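Rbam17540 (Bacillus amyloliquefaciens, PDB 2YOY) is a copper-dependent CBM33 polysaccharide oxygenase, an oxidoreductase that probably cleaves cellulose or related crystalline polysaccharides by oxidation. Local coordinates at residues P52-N60 with I66-T74; G86-P97 with K135-V146. All blocks are in the same frame, centred on the assembly; numbering follows the deposited sequence.

Contact 1: P52-N60 with I66-T74; sequences PDGRIASAN and IDFGLDKQT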
loop_
_atom_site.group_PDB
_atom_site.type_symbol
_atom_site.label_atom_id
_atom_site.label_comp_id
_atom_site.label_asym_id
_atom_site.label_seq_id
_atom_site.Cartn_x
_atom_site.Cartn_y
_atom_site.Cartn_z
ATOM N N PRO A 52 -4.148 1.494 -13.257
ATOM C CA PRO A 52 -3.960 0.330 -14.118
ATOM C C PRO A 52 -2.850 -0.610 -13.673
ATOM O O PRO A 52 -1.992 -0.252 -12.875
ATOM C CB PRO A 52 -3.595 0.918 -15.476
ATOM C CG PRO A 52 -3.145 2.306 -15.227
ATOM C CD PRO A 52 -3.708 2.751 -13.876
ATOM N N ASP A 53 -2.878 -1.827 -14.198
ATOM C CA ASP A 53 -1.824 -2.783 -13.909
ATOM C C ASP A 53 -0.446 -2.163 -14.215
ATOM O O ASP A 53 -0.268 -1.401 -15.184
ATOM C CB ASP A 53 -2.045 -4.055 -14.751
ATOM C CG ASP A 53 -3.197 -4.930 -14.218
ATOM O OD1 ASP A 53 -3.679 -4.750 -13.079
ATOM O OD2 ASP A 53 -3.626 -5.856 -14.935
ATOM N N GLY A 54 0.529 -2.470 -13.374
ATOM C CA GLY A 54 1.877 -1.891 -13.491
ATOM C C GLY A 54 1.976 -0.477 -12.884
ATOM O O GLY A 54 3.058 0.085 -12.850
ATOM N N ARG A 55 0.849 0.076 -12.443
ATOM C CA ARG A 55 0.798 1.403 -11.826
ATOM C C ARG A 55 0.073 1.387 -10.472
ATOM O O ARG A 55 -0.362 2.435 -9.976
ATOM C CB ARG A 55 0.131 2.409 -12.743
ATOM C CG ARG A 55 0.890 2.645 -14.033
ATOM C CD ARG A 55 2.036 3.619 -13.821
ATOM N NE ARG A 55 2.892 3.747 -15.016
ATOM C CZ ARG A 55 4.178 3.394 -15.086
ATOM N NH1 ARG A 55 4.826 2.889 -14.027
ATOM N NH2 ARG A 55 4.856 3.555 -16.226
ATOM N N ILE A 56 -0.064 0.190 -9.894
ATOM C CA ILE A 56 -0.787 0.032 -8.651
ATOM C C ILE A 56 -0.002 0.600 -7.466
ATOM O O ILE A 56 -0.552 1.338 -6.635
ATOM C CB ILE A 56 -1.157 -1.465 -8.394
ATOM C CG1 ILE A 56 -2.109 -1.939 -9.494
ATOM C CG2 ILE A 56 -1.834 -1.629 -7.036
ATOM C CD1 ILE A 56 -2.314 -3.433 -9.534
ATOM N N ALA A 57 1.264 0.212 -7.367
ATOM C CA ALA A 57 2.086 0.659 -6.258
ATOM C C ALA A 57 2.259 2.180 -6.212
ATOM O O ALA A 57 2.320 2.740 -5.141
ATOM C CB ALA A 57 3.407 -0.062 -6.281
ATOM N N SER A 58 2.308 2.872 -7.348
ATOM C CA SER A 58 2.451 4.331 -7.361
ATOM C C SER A 58 1.098 5.040 -7.441
ATOM O O SER A 58 1.034 6.277 -7.432
ATOM C CB SER A 58 3.307 4.784 -8.525
ATOM O OG SER A 58 2.592 4.704 -9.732
ATOM N N ALA A 59 0.009 4.266 -7.514
ATOM C CA ALA A 59 -1.313 4.807 -7.797
ATOM C C ALA A 59 -1.286 5.709 -9.042
ATOM O O ALA A 59 -1.863 6.798 -9.077
ATOM C CB ALA A 59 -1.864 5.546 -6.552
ATOM N N ASN A 60 -0.615 5.216 -10.080
ATOM C CA ASN A 60 -0.381 5.967 -11.315
ATOM C C ASN A 60 0.221 7.375 -11.057
ATOM O O ASN A 60 -0.286 8.399 -11.522
ATOM C CB ASN A 60 -1.671 6.022 -12.129
ATOM C CG ASN A 60 -1.408 6.145 -13.619
ATOM O OD1 ASN A 60 -0.261 6.192 -14.046
ATOM N ND2 ASN A 60 -2.468 6.261 -14.404
ATOM N N ILE A 66 3.565 12.362 -7.108
ATOM C CA ILE A 66 4.766 11.606 -6.977
ATOM C C ILE A 66 5.078 11.074 -8.384
ATOM O O ILE A 66 4.356 11.346 -9.335
ATOM C CB ILE A 66 4.656 10.399 -5.969
ATOM C CG1 ILE A 66 3.547 9.438 -6.389
ATOM C CG2 ILE A 66 4.391 10.882 -4.566
ATOM C CD1 ILE A 66 3.367 8.214 -5.488
ATOM N N ASP A 67 6.187 10.375 -8.499
ATOM C CA ASP A 67 6.599 9.787 -9.811
ATOM C C ASP A 67 6.227 8.291 -9.825
ATOM O O ASP A 67 5.394 7.870 -9.034
ATOM C CB ASP A 67 8.090 10.020 -10.045
ATOM C CG ASP A 67 8.963 9.469 -8.929
ATOM O OD1 ASP A 67 8.522 8.547 -8.208
ATOM O OD2 ASP A 67 10.109 9.971 -8.747
ATOM N N PHE A 68 6.826 7.498 -10.715
ATOM C CA PHE A 68 6.488 6.098 -10.871
ATOM C C PHE A 68 7.497 5.168 -10.184
ATOM O O PHE A 68 7.494 3.962 -10.460
ATOM C CB PHE A 68 6.395 5.678 -12.358
ATOM C CG PHE A 68 5.335 6.405 -13.148
ATOM C CD1 PHE A 68 4.058 6.520 -12.672
ATOM C CD2 PHE A 68 5.646 6.970 -14.385
ATOM C CE1 PHE A 68 3.086 7.226 -13.373
ATOM C CE2 PHE A 68 4.689 7.657 -15.108
ATOM C CZ PHE A 68 3.406 7.784 -14.603
ATOM N N GLY A 69 8.332 5.702 -9.278
ATOM C CA GLY A 69 9.351 4.891 -8.619
ATOM C C GLY A 69 8.886 3.627 -7.871
ATOM O O GLY A 69 9.594 2.643 -7.867
ATOM N N LEU A 70 7.721 3.710 -7.256
ATOM C CA LEU A 70 7.172 2.605 -6.513
ATOM C C LEU A 70 6.762 1.413 -7.410
ATOM O O LEU A 70 6.620 0.294 -6.918
ATOM C CB LEU A 70 6.044 3.015 -5.642
ATOM C CG LEU A 70 6.454 3.972 -4.528
ATOM C CD1 LEU A 70 5.166 4.460 -3.893
ATOM C CD2 LEU A 70 7.358 3.326 -3.490
ATOM N N ASP A 71 6.671 1.652 -8.712
ATOM C CA ASP A 71 6.204 0.607 -9.593
ATOM C C ASP A 71 7.271 -0.388 -9.994
ATOM O O ASP A 71 6.932 -1.431 -10.543
ATOM C CB ASP A 71 5.538 1.209 -10.823
ATOM C CG ASP A 71 4.264 1.963 -10.504
ATOM O OD1 ASP A 71 3.460 1.496 -9.647
ATOM O OD2 ASP A 71 4.033 3.017 -11.158
ATOM N N LYS A 72 8.546 -0.098 -9.698
ATOM C CA LYS A 72 9.589 -1.073 -9.920
ATOM C C LYS A 72 9.250 -2.325 -9.161
ATOM O O LYS A 72 8.686 -2.263 -8.082
ATOM C CB LYS A 72 10.952 -0.568 -9.466
ATOM C CG LYS A 72 11.528 0.523 -10.343
ATOM C CD LYS A 72 13.039 0.644 -10.128
ATOM C CE LYS A 72 13.663 1.625 -11.108
ATOM N NZ LYS A 72 15.141 1.654 -10.943
ATOM N N GLN A 73 9.570 -3.479 -9.717
ATOM C CA GLN A 73 9.286 -4.728 -9.004
ATOM C C GLN A 73 10.250 -5.827 -9.353
ATOM O O GLN A 73 10.262 -6.338 -10.475
ATOM C CB GLN A 73 7.846 -5.157 -9.260
ATOM C CG GLN A 73 7.339 -6.344 -8.487
ATOM C CD GLN A 73 7.380 -6.138 -6.979
ATOM O OE1 GLN A 73 6.881 -5.144 -6.455
ATOM N NE2 GLN A 73 8.053 -7.061 -6.290
ATOM N N THR A 74 11.099 -6.145 -8.393
ATOM C CA THR A 74 11.979 -7.308 -8.464
ATOM C C THR A 74 11.953 -8.024 -7.145
ATOM O O THR A 74 11.519 -7.478 -6.111
ATOM C CB THR A 74 13.452 -6.955 -8.793
ATOM O OG1 THR A 74 14.065 -6.306 -7.664
ATOM C CG2 THR A 74 13.558 -6.072 -10.019
HETATM O O HOH W 1 2.474 -1.098 -9.637
#
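Asp71 sets its carboxylate against residues 54-58, where two successive beta turns (52-55 and 56-59) meet, and is gripped there from several directions. Asp71 OD2 accepts from Ser58 OG at 2.6 Å, on the syn side but tilted out of the plane, and from Arg55 NH1 at 3.0 Å; the two donors come from opposite faces of the carboxylate. Asp71 OD1 takes Ser58 N at 2.9 Å, above the plane, and a water that bridges it to Ala57 N. With the carboxylate so pinned, its rotation is probably fixed and its negative charge favoured. Ser58 can reach OD2 because chi1 (75°) sets OG between the backbone N and the carbonyl carbon; the same OG also bonds Gly61 N of the short helix 59-62. Arg55 bends at chi2 (-81°), which brings its guanidinium back over Phe68. There the two groups stack flat, planes 11° apart, with CZ 3.9 Å from the Phe68 ring centroid in a cation-pi contact, while NH1 keeps its salt bridge to Asp71 almost in the guanidinium plane. Ser58 OG lies at the edge of the same ring, and Asn60 OD1 comes to 3.6 Å from Phe68 CE1. Deeper in, Ala57 CB meets Leu70 CB at 4.1 Å, and Ile66 CD1 touches Ser58 O. Ala57 also packs on Val172 of strand 167-177. Asp67 OD1 accepts from Gly69 N in an Asx turn, and OD2 bonds Ser32 N. The whole is a type I turn (56-59) clasped by the carboxylate of Asp71, joining two loops beside the beta core of this lytic polysaccharide monooxygenase.

Contact 2: G86-P97 with K135-V146; sequences GFNTFTWHYTAP and KADTNLTHKIFV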
loop_
_atom_site.group_PDB
_atom_site.type_symbol
_atom_site.label_atom_id
_atom_site.label_comp_id
_atom_site.label_asym_id
_atom_site.label_seq_id
_atom_site.Cartn_x
_atom_site.Cartn_y
_atom_site.Cartn_z
ATOM N N GLY A 86 -2.066 -15.116 9.854
ATOM C CA GLY A 86 -3.098 -14.977 10.858
ATOM C C GLY A 86 -3.526 -13.558 11.043
ATOM O O GLY A 86 -3.238 -12.699 10.208
ATOM N N PHE A 87 -4.176 -13.276 12.164
ATOM C CA PHE A 87 -4.635 -11.935 12.438
ATOM C C PHE A 87 -3.480 -10.965 12.659
ATOM O O PHE A 87 -2.499 -11.265 13.342
ATOM C CB PHE A 87 -5.575 -11.876 13.626
ATOM C CG PHE A 87 -6.996 -12.290 13.309
ATOM C CD1 PHE A 87 -7.786 -11.547 12.417
ATOM C CD2 PHE A 87 -7.566 -13.381 13.956
ATOM C CE1 PHE A 87 -9.114 -11.911 12.164
ATOM C CE2 PHE A 87 -8.883 -13.742 13.700
ATOM C CZ PHE A 87 -9.648 -12.998 12.827
ATOM N N ASN A 88 -3.582 -9.814 12.012
ATOM C CA ASN A 88 -2.558 -8.779 12.117
ATOM C C ASN A 88 -3.271 -7.501 12.155
ATOM O O ASN A 88 -4.420 -7.448 11.673
ATOM C CB ASN A 88 -1.672 -8.826 10.862
ATOM C CG ASN A 88 -0.493 -9.760 11.042
ATOM O OD1 ASN A 88 0.550 -9.403 11.678
ATOM N ND2 ASN A 88 -0.662 -10.990 10.547
ATOM N N THR A 89 -2.632 -6.456 12.699
ATOM C CA THR A 89 -3.246 -5.136 12.641
ATOM C C THR A 89 -2.547 -4.225 11.638
ATOM O O THR A 89 -1.343 -4.311 11.446
ATOM C CB THR A 89 -3.206 -4.461 13.999
ATOM O OG1 THR A 89 -1.840 -4.420 14.424
ATOM C CG2 THR A 89 -4.038 -5.254 14.996
ATOM N N PHE A 90 -3.335 -3.338 11.039
ATOM C CA PHE A 90 -2.857 -2.396 10.011
ATOM C C PHE A 90 -3.314 -1.029 10.476
ATOM O O PHE A 90 -4.511 -0.757 10.530
ATOM C CB PHE A 90 -3.428 -2.756 8.621
ATOM C CG PHE A 90 -2.950 -4.059 8.147
ATOM C CD1 PHE A 90 -3.507 -5.250 8.611
ATOM C CD2 PHE A 90 -1.854 -4.141 7.251
ATOM C CE1 PHE A 90 -2.997 -6.474 8.203
ATOM C CE2 PHE A 90 -1.349 -5.384 6.852
ATOM C CZ PHE A 90 -1.922 -6.549 7.318
ATOM N N THR A 91 -2.347 -0.191 10.859
ATOM C CA THR A 91 -2.617 1.150 11.364
ATOM C C THR A 91 -2.182 2.228 10.395
ATOM O O THR A 91 -1.015 2.269 9.984
ATOM C CB THR A 91 -1.879 1.379 12.687
ATOM O OG1 THR A 91 -2.382 0.437 13.644
ATOM C CG2 THR A 91 -2.138 2.764 13.188
ATOM N N TRP A 92 -3.133 3.083 10.036
ATOM C CA TRP A 92 -2.893 4.233 9.155
ATOM C C TRP A 92 -2.518 5.454 9.966
ATOM O O TRP A 92 -3.034 5.655 11.080
ATOM C CB TRP A 92 -4.147 4.524 8.321
ATOM C CG TRP A 92 -4.449 3.471 7.255
ATOM C CD1 TRP A 92 -4.976 2.239 7.458
ATOM C CD2 TRP A 92 -4.273 3.600 5.835
ATOM N NE1 TRP A 92 -5.141 1.586 6.243
ATOM C CE2 TRP A 92 -4.727 2.401 5.236
ATOM C CE3 TRP A 92 -3.761 4.596 5.020
ATOM C CZ2 TRP A 92 -4.666 2.169 3.845
ATOM C CZ3 TRP A 92 -3.721 4.362 3.621
ATOM C CH2 TRP A 92 -4.189 3.180 3.062
ATOM N N HIS A 93 -1.596 6.252 9.433
ATOM C CA HIS A 93 -1.324 7.607 9.903
ATOM C C HIS A 93 -1.878 8.564 8.834
ATOM O O HIS A 93 -1.601 8.390 7.632
ATOM C CB HIS A 93 0.163 7.834 10.039
ATOM C CG HIS A 93 0.537 9.248 10.371
ATOM N ND1 HIS A 93 0.370 9.791 11.625
ATOM C CD2 HIS A 93 1.027 10.237 9.597
ATOM C CE1 HIS A 93 0.757 11.052 11.610
ATOM N NE2 HIS A 93 1.170 11.344 10.393
ATOM N N TYR A 94 -2.710 9.496 9.268
ATOM C CA TYR A 94 -3.376 10.460 8.391
ATOM C C TYR A 94 -2.793 11.861 8.566
ATOM O O TYR A 94 -2.671 12.357 9.696
ATOM C CB TYR A 94 -4.887 10.464 8.619
ATOM C CG TYR A 94 -5.521 9.150 8.299
ATOM C CD1 TYR A 94 -5.668 8.754 6.977
ATOM C CD2 TYR A 94 -5.939 8.281 9.293
ATOM C CE1 TYR A 94 -6.218 7.547 6.675
ATOM C CE2 TYR A 94 -6.506 7.059 9.000
ATOM C CZ TYR A 94 -6.621 6.692 7.685
ATOM O OH TYR A 94 -7.164 5.481 7.376
ATOM N N THR A 95 -2.374 12.476 7.464
ATOM C CA THR A 95 -2.146 13.932 7.470
ATOM C C THR A 95 -3.454 14.699 7.166
ATOM O O THR A 95 -3.612 15.851 7.549
ATOM C CB THR A 95 -1.066 14.325 6.471
ATOM O OG1 THR A 95 -1.505 14.010 5.144
ATOM C CG2 THR A 95 0.219 13.584 6.783
ATOM N N ALA A 96 -4.407 14.041 6.519
ATOM C CA ALA A 96 -5.712 14.635 6.286
ATOM C C ALA A 96 -6.742 13.519 6.253
ATOM O O ALA A 96 -6.902 12.848 5.209
ATOM C CB ALA A 96 -5.725 15.444 4.999
ATOM N N PRO A 97 -7.404 13.265 7.404
ATOM C CA PRO A 97 -8.308 12.076 7.561
ATOM C C PRO A 97 -9.705 12.263 6.968
ATOM O O PRO A 97 -10.678 12.456 7.703
ATOM C CB PRO A 97 -8.403 11.926 9.072
ATOM C CG PRO A 97 -8.270 13.331 9.575
ATOM C CD PRO A 97 -7.283 14.015 8.671
ATOM N N LYS A 135 -15.074 10.492 9.321
ATOM C CA LYS A 135 -13.644 10.671 9.076
ATOM C C LYS A 135 -12.838 9.382 9.312
ATOM O O LYS A 135 -13.208 8.539 10.133
ATOM C CB LYS A 135 -13.088 11.816 9.932
ATOM C CG LYS A 135 -13.605 13.170 9.452
ATOM C CD LYS A 135 -12.953 14.339 10.170
ATOM C CE LYS A 135 -13.763 15.612 9.971
ATOM N NZ LYS A 135 -14.266 15.785 8.575
ATOM N N ALA A 136 -11.726 9.264 8.590
ATOM C CA ALA A 136 -10.912 8.035 8.598
ATOM C C ALA A 136 -10.372 7.697 9.964
ATOM O O ALA A 136 -10.156 6.511 10.285
ATOM C CB ALA A 136 -9.769 8.138 7.611
ATOM N N ASP A 137 -10.115 8.728 10.755
ATOM C CA ASP A 137 -9.500 8.512 12.058
ATOM C C ASP A 137 -10.498 8.131 13.143
ATOM O O ASP A 137 -10.094 7.936 14.286
ATOM C CB ASP A 137 -8.607 9.700 12.470
ATOM C CG ASP A 137 -9.342 11.029 12.507
ATOM O OD1 ASP A 137 -10.552 11.088 12.215
ATOM O OD2 ASP A 137 -8.678 12.029 12.827
ATOM N N THR A 138 -11.768 7.932 12.801
ATOM C CA THR A 138 -12.645 7.209 13.720
ATOM C C THR A 138 -12.408 5.675 13.703
ATOM O O THR A 138 -12.998 4.963 14.497
ATOM C CB THR A 138 -14.142 7.503 13.510
ATOM O OG1 THR A 138 -14.582 6.938 12.270
ATOM C CG2 THR A 138 -14.416 8.992 13.548
ATOM N N ASN A 139 -11.573 5.172 12.785
ATOM C CA ASN A 139 -11.148 3.769 12.799
ATOM C C ASN A 139 -9.715 3.666 12.260
ATOM O O ASN A 139 -9.520 3.290 11.119
ATOM C CB ASN A 139 -12.109 2.896 11.974
ATOM C CG ASN A 139 -11.852 1.418 12.148
ATOM O OD1 ASN A 139 -11.016 1.018 12.981
ATOM N ND2 ASN A 139 -12.569 0.600 11.413
ATOM N N LEU A 140 -8.732 3.976 13.107
ATOM C CA LEU A 140 -7.307 4.037 12.714
ATOM C C LEU A 140 -6.662 2.711 12.334
ATOM O O LEU A 140 -5.802 2.661 11.427
ATOM C CB LEU A 140 -6.473 4.636 13.851
ATOM C CG LEU A 140 -6.666 6.139 14.043
ATOM C CD1 LEU A 140 -6.164 6.536 15.424
ATOM C CD2 LEU A 140 -5.978 6.945 12.956
ATOM N N THR A 141 -7.073 1.654 13.017
ATOM C CA THR A 141 -6.386 0.349 12.982
ATOM C C THR A 141 -7.376 -0.756 12.653
ATOM O O THR A 141 -8.442 -0.821 13.253
ATOM C CB THR A 141 -5.760 0.065 14.361
ATOM O OG1 THR A 141 -4.752 1.036 14.637
ATOM C CG2 THR A 141 -5.121 -1.321 14.436
ATOM N N HIS A 142 -7.039 -1.604 11.666
ATOM C CA HIS A 142 -7.895 -2.651 11.192
ATOM C C HIS A 142 -7.292 -4.020 11.462
ATOM O O HIS A 142 -6.095 -4.215 11.278
ATOM C CB HIS A 142 -8.072 -2.488 9.675
ATOM C CG HIS A 142 -8.506 -1.114 9.303
ATOM N ND1 HIS A 142 -7.938 -0.413 8.272
ATOM C CD2 HIS A 142 -9.376 -0.265 9.901
ATOM C CE1 HIS A 142 -8.474 0.786 8.205
ATOM N NE2 HIS A 142 -9.335 0.913 9.196
ATOM N N LYS A 143 -8.138 -4.970 11.837
ATOM C CA LYS A 143 -7.711 -6.362 12.104
ATOM C C LYS A 143 -8.095 -7.176 10.921
ATOM O O LYS A 143 -9.258 -7.321 10.638
ATOM C CB LYS A 143 -8.468 -6.884 13.313
ATOM C CG LYS A 143 -8.050 -8.262 13.789
ATOM C CD LYS A 143 -8.898 -8.622 15.000
ATOM C CE LYS A 143 -8.697 -10.053 15.452
ATOM N NZ LYS A 143 -9.849 -10.450 16.288
ATOM N N ILE A 144 -7.074 -7.648 10.219
ATOM C CA ILE A 144 -7.204 -8.354 8.975
ATOM C C ILE A 144 -6.499 -9.715 9.120
ATOM O O ILE A 144 -5.353 -9.821 9.640
ATOM C CB ILE A 144 -6.567 -7.534 7.877
ATOM C CG1 ILE A 144 -7.229 -6.151 7.700
ATOM C CG2 ILE A 144 -6.590 -8.259 6.532
ATOM C CD1 ILE A 144 -8.656 -6.147 7.182
ATOM N N PHE A 145 -7.163 -10.745 8.600
ATOM C CA PHE A 145 -6.590 -12.070 8.615
ATOM C C PHE A 145 -5.688 -12.290 7.411
ATOM O O PHE A 145 -6.125 -12.233 6.297
ATOM C CB PHE A 145 -7.690 -13.130 8.710
ATOM C CG PHE A 145 -7.153 -14.488 9.091
ATOM C CD1 PHE A 145 -6.982 -14.844 10.393
ATOM C CD2 PHE A 145 -6.807 -15.393 8.093
ATOM C CE1 PHE A 145 -6.473 -16.109 10.723
ATOM C CE2 PHE A 145 -6.315 -16.680 8.412
ATOM C CZ PHE A 145 -6.183 -17.027 9.730
ATOM N N VAL A 146 -4.393 -12.481 7.628
ATOM C CA VAL A 146 -3.489 -12.675 6.516
ATOM C C VAL A 146 -3.440 -14.223 6.289
ATOM O O VAL A 146 -3.187 -14.975 7.234
ATOM C CB VAL A 146 -2.074 -12.206 6.884
ATOM C CG1 VAL A 146 -1.026 -12.625 5.844
ATOM C CG2 VAL A 146 -2.013 -10.710 7.247
HETATM O O HOH W 2 -7.456 3.733 9.269
#
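Lys143 lies across Phe87: CG stands anti to the backbone N (chi1 -175°), and the chain beyond it is extended, which carries it over the ring. From CB the chain runs to CG, 3.6 Å from Phe87 CD1, then to CD, 4.1 Å from that same atom. CE settles over the middle of the ring, 3.5 Å from its centroid, and NZ ends above it in a cation-pi contact at 4.2 Å. The opposite ring face takes the edge of Phe145 in a T-shaped pair, planes 85° apart, and Gly86 CA in turn sits over the face of Phe145. Between the strands run paired backbone bonds at Gly86-Val146, Asn88-Ile144 and Phe90-His142; Thr91 OG1 and Thr141 OG1 share a 2.6 Å bond. Tyr94 receives Ala136 CB over its face, 3.5 Å from CZ, and Leu140 CD2 at its edge; OH donates to a water held by Asn139 O and Leu140 O, and bonds Trp103 NE1. A serine at Tyr94 would probably leave Ala136 without its aromatic cover and that water without its donor. This is an antiparallel strand pair of the immunoglobulin-like beta-sandwich of lytic polysaccharide monooxygenases, its 94-97 end running toward the copper bound by His1 and His98.

Overall arrangement
From the N terminus the chain forms strand 2-6 and helices 10-21 and 23-30 before contact 1 closes a short loop around helix 59-62. Strand 81-83 follows, and contact 2 then opens at strand 86-94 and closes at 141-146, enclosing strands 100-108 and 123-130. The two contacts are in series, neither nested nor crossed, with centres about 22 Å apart on opposite sides of the chain's centre. Contact 1 fastens the loops against strands 154-162 and 167-177 of the mixed sheet. Contact 2 pairs two strands of the three-stranded sheet, in which 86-94 lies between 2-6 and 141-146, and faces strand 100-108 of the other sheet.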